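Side-chain contact in exotoxin 3 (Staphylococcus aureus, PDB 2Z8L), which binds the sialylated glycan sialyl Lewis X, as a superantigen-like toxin built from an OB fold and a beta-grasp domain: residues A[126-131]-A[154-159]. Sequence-based numbering, arbitrary orientation.
Unlike the reference sequence in segment 126-131: Y126 (reference Ser), T127 (reference Val). Unlike the reference sequence in segment 154-159: N155 (reference Asp).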
ATOM      1  N   TYR A 126     -15.617  -0.013 -20.969  1.00 12.80           N
ATOM      2  CA  TYR A 126     -14.806   0.987 -21.615  1.00 12.74           C
ATOM      3  C   TYR A 126     -13.422   0.922 -21.001  1.00 13.95           C
ATOM      4  O   TYR A 126     -13.340   0.902 -19.790  1.00 13.93           O
ATOM      5  CB  TYR A 126     -15.380   2.374 -21.389  1.00 14.42           C
ATOM      6  CG  TYR A 126     -14.772   3.410 -22.276  1.00 13.92           C
ATOM      7  CD1 TYR A 126     -15.312   3.709 -23.507  1.00 14.76           C
ATOM      8  CD2 TYR A 126     -13.596   4.046 -21.923  1.00 17.66           C
ATOM      9  CE1 TYR A 126     -14.738   4.675 -24.328  1.00 16.40           C
ATOM     10  CE2 TYR A 126     -13.012   5.006 -22.739  1.00 16.79           C
ATOM     11  CZ  TYR A 126     -13.585   5.303 -23.949  1.00 17.86           C
ATOM     12  OH  TYR A 126     -13.031   6.269 -24.776  1.00 19.90           O
ATOM     13  N   THR A 127     -12.396   0.845 -21.831  1.00 14.22           N
ATOM     14  CA  THR A 127     -11.007   0.714 -21.335  1.00 15.74           C
ATOM     15  C   THR A 127     -10.318   2.055 -21.391  1.00 16.15           C
ATOM     16  O   THR A 127     -10.236   2.714 -22.431  1.00 15.15           O
ATOM     17  CB  THR A 127     -10.227  -0.260 -22.181  1.00 17.52           C
ATOM     18  OG1 THR A 127     -10.924  -1.526 -22.224  1.00 20.56           O
ATOM     19  CG2 THR A 127      -8.833  -0.416 -21.621  1.00 18.83           C
ATOM     20  N   HIS A 128      -9.871   2.496 -20.225  1.00 15.14           N
ATOM     21  CA  HIS A 128      -9.114   3.718 -20.057  1.00 15.84           C
ATOM     22  C   HIS A 128      -7.683   3.330 -19.777  1.00 16.36           C
ATOM     23  O   HIS A 128      -7.441   2.462 -18.972  1.00 16.62           O
ATOM     24  CB  HIS A 128      -9.645   4.491 -18.853  1.00 15.29           C
ATOM     25  CG  HIS A 128     -11.097   4.853 -18.941  1.00 17.31           C
ATOM     26  ND1 HIS A 128     -11.510   6.040 -19.481  1.00 20.58           N
ATOM     27  CD2 HIS A 128     -12.210   4.235 -18.481  1.00 20.87           C
ATOM     28  CE1 HIS A 128     -12.825   6.135 -19.386  1.00 20.32           C
ATOM     29  NE2 HIS A 128     -13.280   5.049 -18.788  1.00 23.18           N
ATOM     30  N   VAL A 129      -6.721   4.014 -20.389  1.00 16.90           N
ATOM     31  CA  VAL A 129      -5.344   3.707 -20.147  1.00 17.48           C
ATOM     32  C   VAL A 129      -4.698   4.913 -19.486  1.00 17.91           C
ATOM     33  O   VAL A 129      -4.618   5.984 -20.079  1.00 17.93           O
ATOM     34  CB  VAL A 129      -4.539   3.379 -21.433  1.00 19.25           C
ATOM     35  CG1 VAL A 129      -3.059   3.035 -21.068  1.00 19.45           C
ATOM     36  CG2 VAL A 129      -5.201   2.262 -22.236  1.00 22.17           C
ATOM     37  N   LYS A 130      -4.201   4.714 -18.283  1.00 16.66           N
ATOM     38  CA  LYS A 130      -3.591   5.756 -17.497  1.00 16.99           C
ATOM     39  C   LYS A 130      -2.175   5.249 -17.190  1.00 17.61           C
ATOM     40  O   LYS A 130      -1.785   4.204 -17.673  1.00 16.33           O
ATOM     41  CB  LYS A 130      -4.366   6.023 -16.232  1.00 17.47           C
ATOM     42  CG  LYS A 130      -5.807   6.485 -16.446  1.00 20.18           C
ATOM     43  CD  LYS A 130      -5.836   7.932 -16.935  1.00 21.75           C
ATOM     44  CE  LYS A 130      -7.228   8.388 -17.298  1.00 24.06           C
ATOM     45  NZ  LYS A 130      -7.196   9.600 -18.203  1.00 26.51           N
ATOM     46  N   ARG A 131      -1.396   6.092 -16.534  1.00 18.20           N
ATOM     47  CA  ARG A 131      -0.056   5.700 -15.996  1.00 17.71           C
ATOM     48  C   ARG A 131      -0.109   5.805 -14.513  1.00 18.39           C
ATOM     49  O   ARG A 131      -0.812   6.659 -13.975  1.00 20.46           O
ATOM     50  CB  ARG A 131       1.024   6.657 -16.501  1.00 18.29           C
ATOM     51  CG  ARG A 131       1.207   6.662 -17.930  1.00 20.70           C
ATOM     52  CD  ARG A 131       1.930   5.460 -18.372  1.00 25.50           C
ATOM     53  NE  ARG A 131       2.277   5.540 -19.784  1.00 27.84           N
ATOM     54  CZ  ARG A 131       3.162   4.757 -20.399  1.00 29.88           C
ATOM     55  NH1 ARG A 131       3.844   3.820 -19.740  1.00 30.97           N
ATOM     56  NH2 ARG A 131       3.390   4.925 -21.690  1.00 30.81           N
ATOM     57  N   GLN A 154     -11.763   8.244  -6.574  1.00 13.58           N
ATOM     58  CA  GLN A 154     -11.826   9.680  -6.956  1.00 15.59           C
ATOM     59  C   GLN A 154     -12.174   9.897  -8.432  1.00 15.10           C
ATOM     60  O   GLN A 154     -12.772  10.917  -8.791  1.00 14.45           O
ATOM     61  CB  GLN A 154     -10.495  10.376  -6.677  1.00 16.18           C
ATOM     62  CG  GLN A 154     -10.101  10.465  -5.198  1.00 20.96           C
ATOM     63  CD  GLN A 154      -8.633  10.875  -4.963  1.00 23.27           C
ATOM     64  OE1 GLN A 154      -7.738  10.650  -5.810  1.00 32.89           O
ATOM     65  NE2 GLN A 154      -8.368  11.400  -3.774  1.00 31.40           N
ATOM     66  N   ASN A 155     -11.759   8.976  -9.290  1.00 14.15           N
ATOM     67  CA  ASN A 155     -11.808   9.214 -10.742  1.00 15.41           C
ATOM     68  C   ASN A 155     -12.672   8.245 -11.558  1.00 15.15           C
ATOM     69  O   ASN A 155     -13.056   8.568 -12.681  1.00 15.47           O
ATOM     70  CB  ASN A 155     -10.402   9.232 -11.291  1.00 15.72           C
ATOM     71  CG  ASN A 155      -9.563  10.316 -10.679  1.00 18.55           C
ATOM     72  OD1 ASN A 155      -8.718  10.069  -9.810  1.00 22.21           O
ATOM     73  ND2 ASN A 155      -9.790  11.532 -11.130  1.00 18.66           N
ATOM     74  N   PHE A 156     -12.925   7.048 -11.034  1.00 14.32           N
ATOM     75  CA  PHE A 156     -13.618   6.020 -11.774  1.00 14.81           C
ATOM     76  C   PHE A 156     -14.773   5.395 -11.008  1.00 15.55           C
ATOM     77  O   PHE A 156     -15.211   4.283 -11.321  1.00 16.90           O
ATOM     78  CB  PHE A 156     -12.626   4.970 -12.299  1.00 15.97           C
ATOM     79  CG  PHE A 156     -11.723   5.512 -13.347  1.00 15.54           C
ATOM     80  CD1 PHE A 156     -12.148   5.562 -14.685  1.00 18.31           C
ATOM     81  CD2 PHE A 156     -10.507   6.052 -13.023  1.00 17.16           C
ATOM     82  CE1 PHE A 156     -11.328   6.117 -15.652  1.00 20.39           C
ATOM     83  CE2 PHE A 156      -9.680   6.585 -13.997  1.00 18.88           C
ATOM     84  CZ  PHE A 156     -10.097   6.627 -15.297  1.00 17.82           C
ATOM     85  N   ASP A 157     -15.286   6.109 -10.006  1.00 14.75           N
ATOM     86  CA  ASP A 157     -16.510   5.715  -9.350  1.00 15.19           C
ATOM     87  C   ASP A 157     -16.417   4.341  -8.666  1.00 14.13           C
ATOM     88  O   ASP A 157     -17.423   3.678  -8.466  1.00 15.37           O
ATOM     89  CB  ASP A 157     -17.684   5.695 -10.342  1.00 16.45           C
ATOM     90  CG  ASP A 157     -18.057   7.084 -10.880  1.00 22.63           C
ATOM     91  OD1 ASP A 157     -17.906   8.089 -10.138  1.00 30.46           O
ATOM     92  OD2 ASP A 157     -18.571   7.154 -12.026  1.00 32.12           O
ATOM     93  N   LEU A 158     -15.226   3.923  -8.262  1.00 12.53           N
ATOM     94  CA  LEU A 158     -15.156   2.734  -7.411  1.00 12.35           C
ATOM     95  C   LEU A 158     -15.994   2.907  -6.123  1.00 12.46           C
ATOM     96  O   LEU A 158     -15.910   3.935  -5.438  1.00 14.88           O
ATOM     97  CB  LEU A 158     -13.708   2.398  -7.059  1.00 11.25           C
ATOM     98  CG  LEU A 158     -13.502   1.102  -6.277  1.00 12.99           C
ATOM     99  CD1 LEU A 158     -13.899  -0.186  -6.973  1.00 13.62           C
ATOM    100  CD2 LEU A 158     -12.073   1.016  -5.879  1.00 11.80           C
ATOM    101  N   TYR A 159     -16.780   1.885  -5.824  1.00 13.21           N
ATOM    102  CA  TYR A 159     -17.677   1.786  -4.665  1.00 13.51           C
ATOM    103  C   TYR A 159     -18.930   2.636  -4.785  1.00 14.53           C
ATOM    104  O   TYR A 159     -19.644   2.787  -3.809  1.00 15.81           O
ATOM    105  CB  TYR A 159     -16.968   1.989  -3.325  1.00 13.01           C
ATOM    106  CG  TYR A 159     -15.801   1.048  -3.124  1.00 13.31           C
ATOM    107  CD1 TYR A 159     -15.929  -0.329  -3.360  1.00 14.60           C
ATOM    108  CD2 TYR A 159     -14.578   1.521  -2.693  1.00 13.58           C
ATOM    109  CE1 TYR A 159     -14.805  -1.197  -3.186  1.00 15.11           C
ATOM    110  CE2 TYR A 159     -13.473   0.679  -2.510  1.00 12.79           C
ATOM    111  CZ  TYR A 159     -13.612  -0.686  -2.732  1.00 14.32           C
ATOM    112  OH  TYR A 159     -12.595  -1.595  -2.580  1.00 13.89           O
TER
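F156 reaches across to strand 124-131 and presents an edge of its ring to the imidazole of H128, a tilted edge-to-face pair in which the phenyl carbon CE1 does nearly all the touching. F156 CE1 stands 3.5 Å from both CG and CD2 of H128, over the rim of the imidazole rather than its centre. The two planes are inclined at 60° and the ring centroids lie 4.9 Å apart. A chi2 of -91° sets the imidazole plane roughly perpendicular to the plane of CA, CB and CG of H128, turning one face to the phenyl; Y126 CD2 lies over the opposite face, so the histidine ring is held between two aromatic neighbours. No hydrogen bond links the two segments, which bury 134 Å² between them, most of it on F156. K130, two residues further along the strand, adds an aliphatic contact at the phenyl rim: its CE lies 3.9 Å from F156 CZ, near the plane of that ring. A bend in the lysine chain brings the methylene there, and the same chain also touches Y151 of helix 141-155. The arrangement belongs to the beta-grasp domain, where a long helix packs across a mixed sheet; here F156, near the C-terminal end of that helix, meets 124-131, one of the two edge strands of the sheet within the chain. The buried phenyl projects toward the sheet, and the neighbouring strand 114-121 contributes as well, I117 packing on F156 and K119 NZ hydrogen-bonding to the F156 carbonyl oxygen.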